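Local coordinates for protein putative oxidoreductase yhhX (Escherichia coli K-12, PDB 3F4L) that probably acts as an NADP-dependent scyllo-inositol dehydrogenase, an oxidoreductase of the Gfo/Idh/MocA family, at residues Phe153-Pro158 with Thr225-Lys230; Gly170-Leu175 with Asp208-Gln213; Tyr233-Val238 with Tyr248-Gln253; Ala194-Ser199 with Gln335-Thr340; Asp272-Leu277 with Met291-Gly296. All coordinates share one frame; numbering follows the deposited sequence.

Interaction 1: Phe153-Pro158 with Thr225-Lys230; sequences FDYYRP and TSHLVK
Phe153 sets CB against CG2 of Thr225 at 3.8 Å while its ring leads off toward Leu175 and Thr179 of helix 171-187. Asp154 swings OD1 to the backbone N of Ser226, a weak and bent bond, and lays CB beside CG2 of Val229. Tyr155 is gripped at both ends of its backbone: its N donates to Ser226 O at 3.0 Å, and its O accepts from Val229 N. Its ring lies alongside the His227 imidazole, pointing the same way, with CD2 above one imidazole face and the planes turned by 36°; the Arg157 guanidinium lies over a face of the same tyrosine ring. These loops prolong the neighbouring strands 146-152 and 219-225 of the large sheet in the C-terminal alpha/beta domain, and a single bridge, Tyr156 to Leu228, continues the pairing. Tyr156 extends its ring beside its carbonyl carbon (chi1 -177°), which puts one face against CD of Lys230, 3.8 Å from the ring centroid in a CH-pi contact; Pro158 CD covers the opposite face, and OH bonds to Lys241 O of the second subunit. An alanine here is likely to leave Lys230 CD without its aromatic floor and that subunit carbonyl without its hydroxyl mate. Arg157 N donates to His227 O at 2.9 Å, and Pro158 rests CB 4.1 Å from CD2 of Leu228.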
# COMPACT_ATOMS: atom_id res chain seq x y z
N PHE A 153 -8.35 -7.12 2.81
CA PHE A 153 -9.33 -7.96 3.49
C PHE A 153 -9.19 -7.45 4.92
O PHE A 153 -8.42 -7.99 5.70
CB PHE A 153 -8.95 -9.44 3.39
CG PHE A 153 -10.11 -10.37 3.64
CD1 PHE A 153 -10.65 -10.50 4.91
CD2 PHE A 153 -10.68 -11.09 2.59
CE1 PHE A 153 -11.76 -11.32 5.14
CE2 PHE A 153 -11.79 -11.91 2.80
CZ PHE A 153 -12.33 -12.03 4.08
N ASP A 154 -9.93 -6.40 5.24
CA ASP A 154 -9.84 -5.78 6.55
C ASP A 154 -11.12 -5.81 7.39
O ASP A 154 -12.19 -6.16 6.91
CB ASP A 154 -9.41 -4.32 6.39
CG ASP A 154 -8.19 -4.16 5.51
OD1 ASP A 154 -7.18 -4.85 5.75
OD2 ASP A 154 -8.24 -3.32 4.59
N TYR A 155 -10.97 -5.38 8.65
CA TYR A 155 -12.08 -5.30 9.61
C TYR A 155 -11.79 -4.15 10.56
O TYR A 155 -10.69 -3.60 10.58
CB TYR A 155 -12.15 -6.53 10.52
CG TYR A 155 -12.34 -7.86 9.85
CD1 TYR A 155 -13.60 -8.26 9.41
CD2 TYR A 155 -11.28 -8.75 9.70
CE1 TYR A 155 -13.80 -9.51 8.83
CE2 TYR A 155 -11.46 -10.00 9.12
CZ TYR A 155 -12.72 -10.38 8.70
OH TYR A 155 -12.92 -11.62 8.12
N TYR A 156 -12.80 -3.82 11.37
CA TYR A 156 -12.60 -2.85 12.43
C TYR A 156 -13.14 -3.58 13.65
O TYR A 156 -14.34 -3.51 13.96
CB TYR A 156 -13.36 -1.53 12.26
CG TYR A 156 -13.00 -0.60 13.42
CD1 TYR A 156 -11.72 -0.05 13.52
CD2 TYR A 156 -13.90 -0.40 14.47
CE1 TYR A 156 -11.33 0.69 14.65
CE2 TYR A 156 -13.52 0.34 15.60
CZ TYR A 156 -12.24 0.88 15.68
OH TYR A 156 -11.88 1.60 16.79
N ARG A 157 -12.26 -4.34 14.30
CA ARG A 157 -12.56 -5.13 15.50
C ARG A 157 -11.40 -4.84 16.45
O ARG A 157 -10.47 -5.63 16.57
CB ARG A 157 -12.59 -6.62 15.16
CG ARG A 157 -13.74 -7.05 14.27
CD ARG A 157 -13.63 -8.51 13.82
NE ARG A 157 -14.80 -8.91 13.03
CZ ARG A 157 -14.87 -10.01 12.29
NH1 ARG A 157 -13.84 -10.85 12.23
NH2 ARG A 157 -15.98 -10.27 11.60
N PRO A 158 -11.44 -3.68 17.12
CA PRO A 158 -10.40 -3.25 18.05
C PRO A 158 -10.15 -4.10 19.29
O PRO A 158 -9.07 -4.04 19.87
CB PRO A 158 -10.84 -1.83 18.41
CG PRO A 158 -12.32 -1.92 18.35
CD PRO A 158 -12.55 -2.70 17.08
N THR A 225 -4.12 -7.17 5.27
CA THR A 225 -5.29 -7.16 6.14
C THR A 225 -4.91 -6.55 7.48
O THR A 225 -3.76 -6.60 7.91
CB THR A 225 -5.87 -8.57 6.43
OG1 THR A 225 -5.26 -9.12 7.60
CG2 THR A 225 -5.68 -9.49 5.25
N SER A 226 -5.91 -5.97 8.13
CA SER A 226 -5.71 -5.36 9.43
C SER A 226 -7.07 -5.40 10.10
O SER A 226 -8.09 -5.39 9.42
CB SER A 226 -5.27 -3.90 9.27
OG SER A 226 -5.26 -3.23 10.52
N HIS A 227 -7.08 -5.49 11.43
CA HIS A 227 -8.34 -5.49 12.16
C HIS A 227 -8.59 -4.09 12.69
O HIS A 227 -9.44 -3.89 13.57
CB HIS A 227 -8.30 -6.48 13.34
CG HIS A 227 -8.31 -7.92 12.91
ND1 HIS A 227 -7.26 -8.52 12.24
CD2 HIS A 227 -9.26 -8.88 13.06
CE1 HIS A 227 -7.56 -9.78 12.00
NE2 HIS A 227 -8.77 -10.02 12.48
N LEU A 228 -7.85 -3.11 12.17
CA LEU A 228 -8.01 -1.73 12.62
C LEU A 228 -8.19 -0.75 11.47
O LEU A 228 -7.39 0.16 11.28
CB LEU A 228 -6.79 -1.33 13.47
CG LEU A 228 -6.61 -2.12 14.77
CD1 LEU A 228 -5.27 -1.78 15.40
CD2 LEU A 228 -7.77 -1.81 15.72
N VAL A 229 -9.26 -0.95 10.70
CA VAL A 229 -9.56 -0.10 9.55
C VAL A 229 -11.01 0.37 9.66
O VAL A 229 -11.93 -0.34 9.29
CB VAL A 229 -9.34 -0.89 8.23
CG1 VAL A 229 -9.79 -0.06 7.02
CG2 VAL A 229 -7.88 -1.27 8.10
N LYS A 230 -11.19 1.57 10.20
CA LYS A 230 -12.52 2.12 10.37
C LYS A 230 -13.14 2.52 9.04
O LYS A 230 -14.33 2.33 8.82
CB LYS A 230 -12.46 3.33 11.32
CG LYS A 230 -13.83 3.80 11.79
CD LYS A 230 -14.57 2.70 12.55
CE LYS A 230 -15.88 3.23 13.14
NZ LYS A 230 -16.61 2.23 13.96

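Interaction 2: Gly170-Leu175 with Asp208-Gln213; sequences GAFYGL and DTFEAQ
Phe210 holds CG between its backbone N and carbonyl carbon (chi1 73°), and Phe172 turns CG away from its own N (chi1 -168°); together these torsions make the two side chains cross at about a right angle. The contact packs the first turn of helix 171-187 on strand 209-216 of the large sheet, their local axes 8.4 Å apart at closest approach, as part of the helix-on-sheet layer of the C-terminal alpha/beta domain. Phe172 CD1 sits over one face of the Phe210 ring, offset toward its rim, 3.5 Å from CD2; the ring planes meet obliquely at 53°. Farther along the strand, Ala212 CB touches Phe172 CE1 at 4.0 Å. Beyond the pair, Phe172 reaches Tyr195 and Ile197 of strand 192-198. Replacing Phe210 with an alanine would probably open a gap between helix and sheet and leave the Phe172 ring freer to turn. At the helix start Ala171 CB points at the strand and meets Asp208 CA at 3.7 Å, while Ala171 O lies 3.3 Å from Phe210 CE1.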
# COMPACT_ATOMS: atom_id res chain seq x y z
N GLY A 170 -2.21 -17.00 13.49
CA GLY A 170 -2.37 -15.60 13.14
C GLY A 170 -3.18 -15.32 11.89
O GLY A 170 -3.64 -16.24 11.21
N ALA A 171 -3.34 -14.03 11.59
CA ALA A 171 -4.10 -13.58 10.44
C ALA A 171 -3.45 -13.91 9.10
O ALA A 171 -4.16 -14.15 8.11
CB ALA A 171 -4.33 -12.06 10.54
N PHE A 172 -2.12 -13.91 9.06
CA PHE A 172 -1.40 -14.21 7.82
C PHE A 172 -1.73 -15.62 7.33
O PHE A 172 -2.09 -15.82 6.17
CB PHE A 172 0.10 -14.04 8.02
CG PHE A 172 0.89 -14.04 6.73
CD1 PHE A 172 0.36 -13.46 5.58
CD2 PHE A 172 2.16 -14.60 6.67
CE1 PHE A 172 1.10 -13.43 4.40
CE2 PHE A 172 2.90 -14.58 5.49
CZ PHE A 172 2.37 -13.99 4.36
N TYR A 173 -1.62 -16.61 8.22
CA TYR A 173 -1.96 -17.98 7.84
C TYR A 173 -3.47 -18.07 7.65
O TYR A 173 -3.96 -18.68 6.69
CB TYR A 173 -1.54 -18.98 8.92
CG TYR A 173 -0.17 -19.61 8.71
CD1 TYR A 173 1.01 -18.91 8.99
CD2 TYR A 173 -0.06 -20.90 8.21
CE1 TYR A 173 2.27 -19.50 8.77
CE2 TYR A 173 1.17 -21.50 7.99
CZ TYR A 173 2.33 -20.80 8.27
OH TYR A 173 3.53 -21.40 8.01
N GLY A 174 -4.21 -17.45 8.56
CA GLY A 174 -5.66 -17.49 8.52
C GLY A 174 -6.35 -16.89 7.31
O GLY A 174 -7.19 -17.54 6.69
N LEU A 175 -6.01 -15.65 6.97
CA LEU A 175 -6.64 -14.98 5.84
C LEU A 175 -5.74 -14.85 4.62
O LEU A 175 -6.21 -14.85 3.47
CB LEU A 175 -7.13 -13.59 6.24
CG LEU A 175 -8.46 -13.55 6.98
CD1 LEU A 175 -9.55 -14.12 6.08
CD2 LEU A 175 -8.37 -14.34 8.26
N ASP A 208 -2.16 -10.01 13.73
CA ASP A 208 -3.52 -9.68 13.32
C ASP A 208 -3.46 -8.63 12.22
O ASP A 208 -4.48 -8.06 11.82
CB ASP A 208 -4.33 -9.12 14.50
CG ASP A 208 -3.73 -7.85 15.08
OD1 ASP A 208 -2.78 -7.29 14.48
OD2 ASP A 208 -4.22 -7.40 16.13
N THR A 209 -2.25 -8.38 11.75
CA THR A 209 -2.00 -7.37 10.73
C THR A 209 -0.88 -7.85 9.82
O THR A 209 0.15 -8.32 10.31
CB THR A 209 -1.55 -6.06 11.39
OG1 THR A 209 -2.46 -5.72 12.44
CG2 THR A 209 -1.49 -4.93 10.37
N PHE A 210 -1.07 -7.75 8.51
CA PHE A 210 -0.03 -8.15 7.60
C PHE A 210 -0.15 -7.53 6.23
O PHE A 210 -1.23 -7.10 5.82
CB PHE A 210 0.02 -9.68 7.45
CG PHE A 210 -1.12 -10.26 6.65
CD1 PHE A 210 -2.23 -10.81 7.29
CD2 PHE A 210 -1.08 -10.27 5.26
CE1 PHE A 210 -3.28 -11.35 6.55
CE2 PHE A 210 -2.13 -10.81 4.52
CZ PHE A 210 -3.23 -11.35 5.16
N GLU A 211 0.98 -7.47 5.54
CA GLU A 211 1.04 -6.98 4.18
C GLU A 211 2.14 -7.78 3.50
O GLU A 211 3.29 -7.74 3.92
CB GLU A 211 1.39 -5.49 4.11
CG GLU A 211 1.41 -4.98 2.66
CD GLU A 211 1.74 -3.50 2.54
OE1 GLU A 211 1.31 -2.71 3.41
OE2 GLU A 211 2.42 -3.14 1.55
N ALA A 212 1.77 -8.53 2.48
CA ALA A 212 2.73 -9.32 1.73
C ALA A 212 2.79 -8.71 0.34
O ALA A 212 1.76 -8.40 -0.25
CB ALA A 212 2.29 -10.77 1.66
N GLN A 213 4.00 -8.53 -0.15
CA GLN A 213 4.21 -7.96 -1.48
C GLN A 213 4.90 -9.00 -2.33
O GLN A 213 6.02 -9.43 -2.03
CB GLN A 213 5.06 -6.70 -1.38
CG GLN A 213 4.43 -5.63 -0.50
CD GLN A 213 5.15 -4.30 -0.56
OE1 GLN A 213 4.67 -3.31 0.00
NE2 GLN A 213 6.30 -4.26 -1.23

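Interaction 3: Tyr233-Val238 with Tyr248-Gln253; sequences YPKFIV and YGIDQQ
Pro234 and Tyr248 supply the CH-pi contact: Pro234 CG lies over one face of the tyrosine ring, 3.8 Å from its centroid and shifted toward the rim at CZ. The two side chains run alongside each other, pointing the same way, and Tyr248 also packs on Tyr248 of the second subunit. A further packing contact comes from the methylenes of Lys235, whose chain bends at chi2 (71°) to carry CE across Ile250, 3.9 Å from CD1. Its CB meanwhile approaches Gly249 O at 3.3 Å, and the ammonium end passes on to His152 O. No direct hydrogen bond joins the segments; instead one water donates to Tyr233 O at 2.8 Å and accepts from Gly249 N at 2.9 Å, bridging the backbones where they part. Within 248-253, Asp251 OD2 takes the N-H of Gln253 as a capping bond at the turn into helix 253-258. Lys235 and Phe236 both face Lys247, a classic beta bulge at the mouth of the 236-240/243-247 hairpin, and the same two side chains touch Cys130 of helix 129-140.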
# COMPACT_ATOMS: atom_id res chain seq x y z
N TYR A 233 -10.71 0.37 2.59
CA TYR A 233 -9.97 0.65 1.36
C TYR A 233 -10.80 -0.04 0.28
O TYR A 233 -11.79 -0.73 0.57
CB TYR A 233 -8.61 -0.07 1.34
CG TYR A 233 -7.56 0.37 2.34
CD1 TYR A 233 -7.60 -0.07 3.67
CD2 TYR A 233 -6.50 1.18 1.95
CE1 TYR A 233 -6.60 0.28 4.57
CE2 TYR A 233 -5.50 1.54 2.84
CZ TYR A 233 -5.55 1.09 4.15
OH TYR A 233 -4.53 1.45 5.01
N PRO A 234 -10.44 0.17 -0.99
CA PRO A 234 -11.21 -0.52 -2.03
C PRO A 234 -10.84 -1.99 -1.80
O PRO A 234 -9.77 -2.27 -1.22
CB PRO A 234 -10.60 0.02 -3.32
CG PRO A 234 -10.22 1.42 -2.95
CD PRO A 234 -9.64 1.27 -1.55
N LYS A 235 -11.68 -2.93 -2.24
CA LYS A 235 -11.38 -4.36 -2.08
C LYS A 235 -10.21 -4.74 -3.01
O LYS A 235 -9.33 -5.53 -2.63
CB LYS A 235 -12.62 -5.20 -2.44
CG LYS A 235 -12.38 -6.70 -2.36
CD LYS A 235 -12.22 -7.18 -0.92
CE LYS A 235 -11.57 -8.57 -0.86
NZ LYS A 235 -10.16 -8.52 -1.36
N PHE A 236 -10.21 -4.20 -4.22
CA PHE A 236 -9.13 -4.45 -5.18
C PHE A 236 -8.79 -3.18 -5.93
O PHE A 236 -9.67 -2.35 -6.23
CB PHE A 236 -9.50 -5.50 -6.24
CG PHE A 236 -9.55 -6.91 -5.73
CD1 PHE A 236 -10.77 -7.51 -5.42
CD2 PHE A 236 -8.38 -7.64 -5.56
CE1 PHE A 236 -10.82 -8.82 -4.94
CE2 PHE A 236 -8.41 -8.95 -5.09
CZ PHE A 236 -9.64 -9.54 -4.78
N ILE A 237 -7.51 -3.04 -6.24
CA ILE A 237 -7.01 -1.90 -7.00
C ILE A 237 -6.06 -2.54 -8.01
O ILE A 237 -5.25 -3.38 -7.64
CB ILE A 237 -6.19 -0.92 -6.14
CG1 ILE A 237 -7.07 -0.27 -5.08
CG2 ILE A 237 -5.58 0.16 -7.04
CD1 ILE A 237 -6.32 0.70 -4.20
N VAL A 238 -6.18 -2.16 -9.28
CA VAL A 238 -5.29 -2.69 -10.32
C VAL A 238 -4.87 -1.51 -11.19
O VAL A 238 -5.71 -0.75 -11.66
CB VAL A 238 -5.99 -3.71 -11.23
CG1 VAL A 238 -5.00 -4.22 -12.29
CG2 VAL A 238 -6.53 -4.87 -10.42
N TYR A 248 -14.82 -1.42 -4.80
CA TYR A 248 -15.12 -1.35 -3.38
C TYR A 248 -16.13 -2.46 -3.13
O TYR A 248 -16.95 -2.76 -4.00
CB TYR A 248 -15.76 -0.02 -2.99
CG TYR A 248 -14.80 1.13 -2.90
CD1 TYR A 248 -14.39 1.80 -4.05
CD2 TYR A 248 -14.31 1.56 -1.67
CE1 TYR A 248 -13.51 2.87 -3.98
CE2 TYR A 248 -13.42 2.63 -1.59
CZ TYR A 248 -13.02 3.28 -2.75
OH TYR A 248 -12.15 4.34 -2.68
N GLY A 249 -16.06 -3.08 -1.96
CA GLY A 249 -17.01 -4.13 -1.64
C GLY A 249 -16.52 -5.53 -1.92
O GLY A 249 -15.85 -5.79 -2.92
N ILE A 250 -16.85 -6.44 -1.01
CA ILE A 250 -16.43 -7.82 -1.14
C ILE A 250 -17.62 -8.70 -1.54
O ILE A 250 -18.78 -8.29 -1.42
CB ILE A 250 -15.84 -8.33 0.21
CG1 ILE A 250 -15.27 -9.75 0.04
CG2 ILE A 250 -16.92 -8.33 1.29
CD1 ILE A 250 -14.41 -10.17 1.23
N ASP A 251 -17.31 -9.89 -2.04
CA ASP A 251 -18.32 -10.86 -2.45
C ASP A 251 -19.34 -10.96 -1.31
O ASP A 251 -18.96 -11.00 -0.15
CB ASP A 251 -17.65 -12.20 -2.67
CG ASP A 251 -18.63 -13.28 -3.02
OD1 ASP A 251 -18.83 -13.53 -4.22
OD2 ASP A 251 -19.20 -13.88 -2.08
N GLN A 252 -20.62 -11.03 -1.66
CA GLN A 252 -21.69 -11.08 -0.66
C GLN A 252 -22.26 -12.44 -0.24
O GLN A 252 -23.20 -12.49 0.56
CB GLN A 252 -22.84 -10.18 -1.13
CG GLN A 252 -22.49 -8.70 -1.18
CD GLN A 252 -22.21 -8.14 0.21
OE1 GLN A 252 -23.09 -8.15 1.07
NE2 GLN A 252 -20.99 -7.67 0.43
N GLN A 253 -21.70 -13.53 -0.76
CA GLN A 253 -22.18 -14.87 -0.40
C GLN A 253 -22.12 -15.11 1.11
O GLN A 253 -23.06 -15.65 1.68
CB GLN A 253 -21.36 -15.95 -1.10
CG GLN A 253 -21.46 -15.93 -2.60
CD GLN A 253 -20.56 -16.95 -3.25
OE1 GLN A 253 -20.85 -18.15 -3.25
NE2 GLN A 253 -19.46 -16.47 -3.82
O HOH W 1 -14.25 -2.03 -0.01

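Interaction 4: Ala194-Ser199 with Gln335-Thr340; sequences AYDIRS and QASPST
Tyr195 and Ser339 form the tight part of this contact, an antiparallel hydrogen-bonded pair. Tyr195 N donates to Ser339 O at 2.7 Å in an almost straight bond (176°), met nearly along the C=O axis, and Ser339 N returns a longer bond to Tyr195 O, tilted from that carbonyl's plane. Beside them CD1 of the tyrosine ring comes 3.6 Å from Ser339 OG, and the ring's own hydroxyl bonds to Ile328 O. Ala194 and Thr340 make the neighbouring non-hydrogen-bonded pair, with no direct backbone bond of its own and Ala194 CB 4.0 Å from Thr340 OG1; that hydroxyl bonds to Thr340 of the second subunit. Strand 339-342 thereby adds itself, antiparallel, along strand 192-198 as the outermost strand on this side, within the chain, of the domain's large mixed sheet. Toward Ser337, which is partly exposed, the regular pairing ends and a side-chain bond and a water take over. Ser337 swings OG away from its own N (chi1 175°), substitutes its hydroxyl for a backbone acceptor and takes the N-H of Ile197 at 2.9 Å. The water donates to Asp196 OD1 and lies 2.5 Å from Ser337 OG; Asp196 OD2 forms salt bridges with Arg198 and with Lys220 of the second subunit.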
# COMPACT_ATOMS: atom_id res chain seq x y z
N ALA A 194 8.07 -9.50 0.06
CA ALA A 194 8.39 -8.58 1.15
C ALA A 194 7.30 -8.79 2.21
O ALA A 194 6.11 -8.74 1.88
CB ALA A 194 8.37 -7.12 0.67
N TYR A 195 7.71 -9.00 3.46
CA TYR A 195 6.77 -9.24 4.55
C TYR A 195 6.74 -8.14 5.62
O TYR A 195 7.78 -7.56 5.97
CB TYR A 195 7.10 -10.55 5.29
CG TYR A 195 7.22 -11.81 4.47
CD1 TYR A 195 8.46 -12.24 3.99
CD2 TYR A 195 6.11 -12.62 4.23
CE1 TYR A 195 8.59 -13.44 3.30
CE2 TYR A 195 6.22 -13.82 3.53
CZ TYR A 195 7.47 -14.23 3.07
OH TYR A 195 7.58 -15.42 2.39
N ASP A 196 5.54 -7.88 6.13
CA ASP A 196 5.28 -6.94 7.22
C ASP A 196 4.17 -7.66 8.00
O ASP A 196 3.02 -7.68 7.58
CB ASP A 196 4.74 -5.60 6.71
CG ASP A 196 4.06 -4.79 7.80
OD1 ASP A 196 4.56 -4.80 8.95
OD2 ASP A 196 3.03 -4.12 7.52
N ILE A 197 4.54 -8.25 9.13
CA ILE A 197 3.59 -8.99 9.96
C ILE A 197 3.63 -8.47 11.40
O ILE A 197 4.65 -8.60 12.08
CB ILE A 197 3.94 -10.50 9.95
CG1 ILE A 197 4.03 -11.01 8.50
CG2 ILE A 197 2.89 -11.29 10.73
CD1 ILE A 197 4.58 -12.43 8.37
N ARG A 198 2.52 -7.90 11.85
CA ARG A 198 2.47 -7.33 13.19
C ARG A 198 1.24 -7.73 14.03
O ARG A 198 0.19 -8.10 13.50
CB ARG A 198 2.54 -5.80 13.11
CG ARG A 198 3.32 -5.30 11.91
CD ARG A 198 3.92 -3.91 12.12
NE ARG A 198 2.95 -2.82 12.23
CZ ARG A 198 2.10 -2.45 11.28
NH1 ARG A 198 2.06 -3.08 10.12
NH2 ARG A 198 1.30 -1.40 11.48
N SER A 199 1.41 -7.65 15.35
CA SER A 199 0.36 -7.95 16.31
C SER A 199 0.09 -6.61 17.00
O SER A 199 0.85 -6.19 17.87
CB SER A 199 0.85 -8.99 17.32
OG SER A 199 -0.16 -9.28 18.26
N GLN A 335 12.43 -14.93 9.42
CA GLN A 335 13.19 -13.94 10.16
C GLN A 335 12.23 -12.88 10.70
O GLN A 335 11.05 -12.86 10.33
CB GLN A 335 14.28 -13.31 9.28
CG GLN A 335 13.80 -12.69 7.99
CD GLN A 335 14.94 -12.43 7.01
OE1 GLN A 335 15.97 -11.85 7.37
NE2 GLN A 335 14.75 -12.86 5.76
N ALA A 336 12.71 -12.02 11.59
CA ALA A 336 11.87 -10.98 12.16
C ALA A 336 11.33 -10.03 11.09
O ALA A 336 12.01 -9.77 10.09
CB ALA A 336 12.66 -10.18 13.21
N SER A 337 10.12 -9.53 11.31
CA SER A 337 9.48 -8.60 10.38
C SER A 337 9.93 -7.16 10.68
O SER A 337 10.14 -6.80 11.83
CB SER A 337 7.96 -8.70 10.51
OG SER A 337 7.32 -7.72 9.71
N PRO A 338 10.07 -6.33 9.64
CA PRO A 338 9.84 -6.63 8.22
C PRO A 338 11.02 -7.34 7.58
O PRO A 338 12.16 -7.20 8.02
CB PRO A 338 9.62 -5.26 7.61
CG PRO A 338 10.61 -4.43 8.35
CD PRO A 338 10.44 -4.91 9.80
N SER A 339 10.75 -8.12 6.53
CA SER A 339 11.81 -8.82 5.83
C SER A 339 11.47 -9.06 4.37
O SER A 339 10.32 -8.91 3.95
CB SER A 339 12.10 -10.17 6.51
OG SER A 339 11.07 -11.11 6.25
N THR A 340 12.47 -9.44 3.59
CA THR A 340 12.26 -9.73 2.18
C THR A 340 12.98 -11.03 1.87
O THR A 340 13.99 -11.36 2.51
CB THR A 340 12.82 -8.61 1.28
OG1 THR A 340 12.23 -7.36 1.65
CG2 THR A 340 12.49 -8.89 -0.18
O HOH W 2 6.77 -5.48 10.76

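Interaction 5: Asp272-Leu277 with Met291-Gly296; sequences DSVGVL and MKPEMG
Gly275 and Met291, the latter a selenomethionine, exchange two backbone hydrogen bonds. Gly275 N donates to Met291 O at 2.8 Å, and Met291 N returns the bond to Gly275 O at 2.7 Å; both donors lie in the carbonyl planes, and both bonds are fairly straight at hydrogen (157° and 167°). Close van der Waals contacts follow on the side of the loops. Val274 CB sits 3.4 Å from Met291 O, and the Pro293 ring packs on the backbone of Ser273, with its CG also 3.8 Å from Ser273 OG. That hydroxyl has polar partners in Asp271 and Lys247. Apolar contacts are sparse: the selenium of Met291, set out along an extended chi2 (161°), lies 4.2 Å from Leu277 CD2, and Val274 CG1 only grazes Pro293 CD at 4.5 Å. Both Leu277 and Met291 also touch Phe245 of strand 243-247, while Met291 reaches Thr133 and Lys136 of helix 129-140. The pair is the open end of a beta hairpin, strands 275-280 and 286-291, which forms one margin of the domain's large mixed sheet.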
# COMPACT_ATOMS: atom_id res chain seq x y z
N ASP A 272 -24.79 -4.54 -4.76
CA ASP A 272 -25.07 -3.30 -5.48
C ASP A 272 -23.82 -2.47 -5.75
O ASP A 272 -23.89 -1.28 -6.06
CB ASP A 272 -26.11 -2.48 -4.71
CG ASP A 272 -27.53 -3.01 -4.90
OD1 ASP A 272 -28.08 -2.85 -6.01
OD2 ASP A 272 -28.08 -3.61 -3.95
N SER A 273 -22.67 -3.11 -5.62
CA SER A 273 -21.40 -2.43 -5.87
C SER A 273 -21.07 -2.62 -7.34
O SER A 273 -21.72 -3.40 -8.05
CB SER A 273 -20.28 -3.04 -5.02
OG SER A 273 -20.05 -4.40 -5.36
N VAL A 274 -20.06 -1.90 -7.81
CA VAL A 274 -19.66 -2.02 -9.20
C VAL A 274 -18.17 -1.80 -9.30
O VAL A 274 -17.59 -1.10 -8.47
CB VAL A 274 -20.36 -0.97 -10.10
CG1 VAL A 274 -21.82 -1.32 -10.28
CG2 VAL A 274 -20.21 0.42 -9.48
N GLY A 275 -17.56 -2.41 -10.30
CA GLY A 275 -16.14 -2.22 -10.51
C GLY A 275 -16.01 -1.00 -11.41
O GLY A 275 -16.78 -0.84 -12.36
N VAL A 276 -15.06 -0.12 -11.11
CA VAL A 276 -14.90 1.07 -11.92
C VAL A 276 -13.61 0.95 -12.70
O VAL A 276 -12.57 0.55 -12.17
CB VAL A 276 -14.89 2.35 -11.07
CG1 VAL A 276 -14.67 3.57 -11.94
CG2 VAL A 276 -16.23 2.49 -10.34
N LEU A 277 -13.69 1.31 -13.97
CA LEU A 277 -12.57 1.24 -14.87
C LEU A 277 -12.39 2.59 -15.57
O LEU A 277 -13.36 3.28 -15.89
CB LEU A 277 -12.84 0.14 -15.90
CG LEU A 277 -11.79 -0.50 -16.79
CD1 LEU A 277 -10.71 -1.18 -15.97
CD2 LEU A 277 -12.48 -1.53 -17.68
N MSE A 291 -18.44 -1.67 -14.27
CA MSE A 291 -18.67 -3.10 -14.46
C MSE A 291 -19.56 -3.68 -13.37
O MSE A 291 -19.34 -3.45 -12.17
CB MSE A 291 -17.35 -3.87 -14.43
CG MSE A 291 -16.36 -3.53 -15.52
SE MSE A 291 -14.56 -4.09 -15.03
CE MSE A 291 -14.74 -6.00 -15.26
N LYS A 292 -20.57 -4.45 -13.78
CA LYS A 292 -21.45 -5.09 -12.81
C LYS A 292 -20.65 -6.29 -12.29
O LYS A 292 -20.06 -7.02 -13.07
CB LYS A 292 -22.74 -5.54 -13.49
CG LYS A 292 -23.80 -6.03 -12.53
CD LYS A 292 -25.20 -5.93 -13.14
CE LYS A 292 -25.31 -6.73 -14.43
NZ LYS A 292 -25.08 -8.18 -14.20
N PRO A 293 -20.62 -6.48 -10.96
CA PRO A 293 -19.89 -7.60 -10.37
C PRO A 293 -20.20 -8.93 -11.03
O PRO A 293 -21.37 -9.26 -11.24
CB PRO A 293 -20.34 -7.59 -8.92
CG PRO A 293 -20.65 -6.16 -8.67
CD PRO A 293 -21.38 -5.76 -9.92
N GLU A 294 -19.17 -9.69 -11.36
CA GLU A 294 -19.36 -11.01 -11.95
C GLU A 294 -19.98 -11.80 -10.81
O GLU A 294 -19.69 -11.54 -9.65
CB GLU A 294 -18.02 -11.61 -12.35
CG GLU A 294 -17.32 -10.88 -13.49
CD GLU A 294 -18.10 -10.97 -14.80
OE1 GLU A 294 -18.30 -12.09 -15.31
OE2 GLU A 294 -18.50 -9.90 -15.31
N MSE A 295 -20.85 -12.76 -11.13
CA MSE A 295 -21.50 -13.55 -10.09
C MSE A 295 -20.56 -14.57 -9.45
O MSE A 295 -19.91 -15.36 -10.15
CB MSE A 295 -22.72 -14.28 -10.66
CG MSE A 295 -23.63 -14.89 -9.59
SE MSE A 295 -24.78 -16.28 -10.31
CE MSE A 295 -24.37 -17.70 -9.04
N GLY A 296 -20.49 -14.55 -8.13
CA GLY A 296 -19.63 -15.48 -7.42
C GLY A 296 -20.42 -16.72 -7.02
O GLY A 296 -21.63 -16.64 -6.79

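Overall arrangement
All five contacts belong to the C-terminal alpha/beta domain, and its mixed sheet relates them. Interaction 5 lies at one margin and interaction 4 at the other, their centres about 33 Å apart. Interactions 3 and 5 are neighbours, centres about 9 Å apart, as are 2 and 4 at about 10 Å, where strands 192-198 and 209-216 pair directly. Interaction 1 touches both interaction 2, through His227 with Asp208 and Thr225 with Phe210, and interaction 3, through Phe153 with Ile250. Along the chain interactions 1 and 4 cross, whereas 1, 3 and 5 follow in series. Interactions 1 to 4 also meet the second subunit, so the sheet probably takes part in the dimer contact.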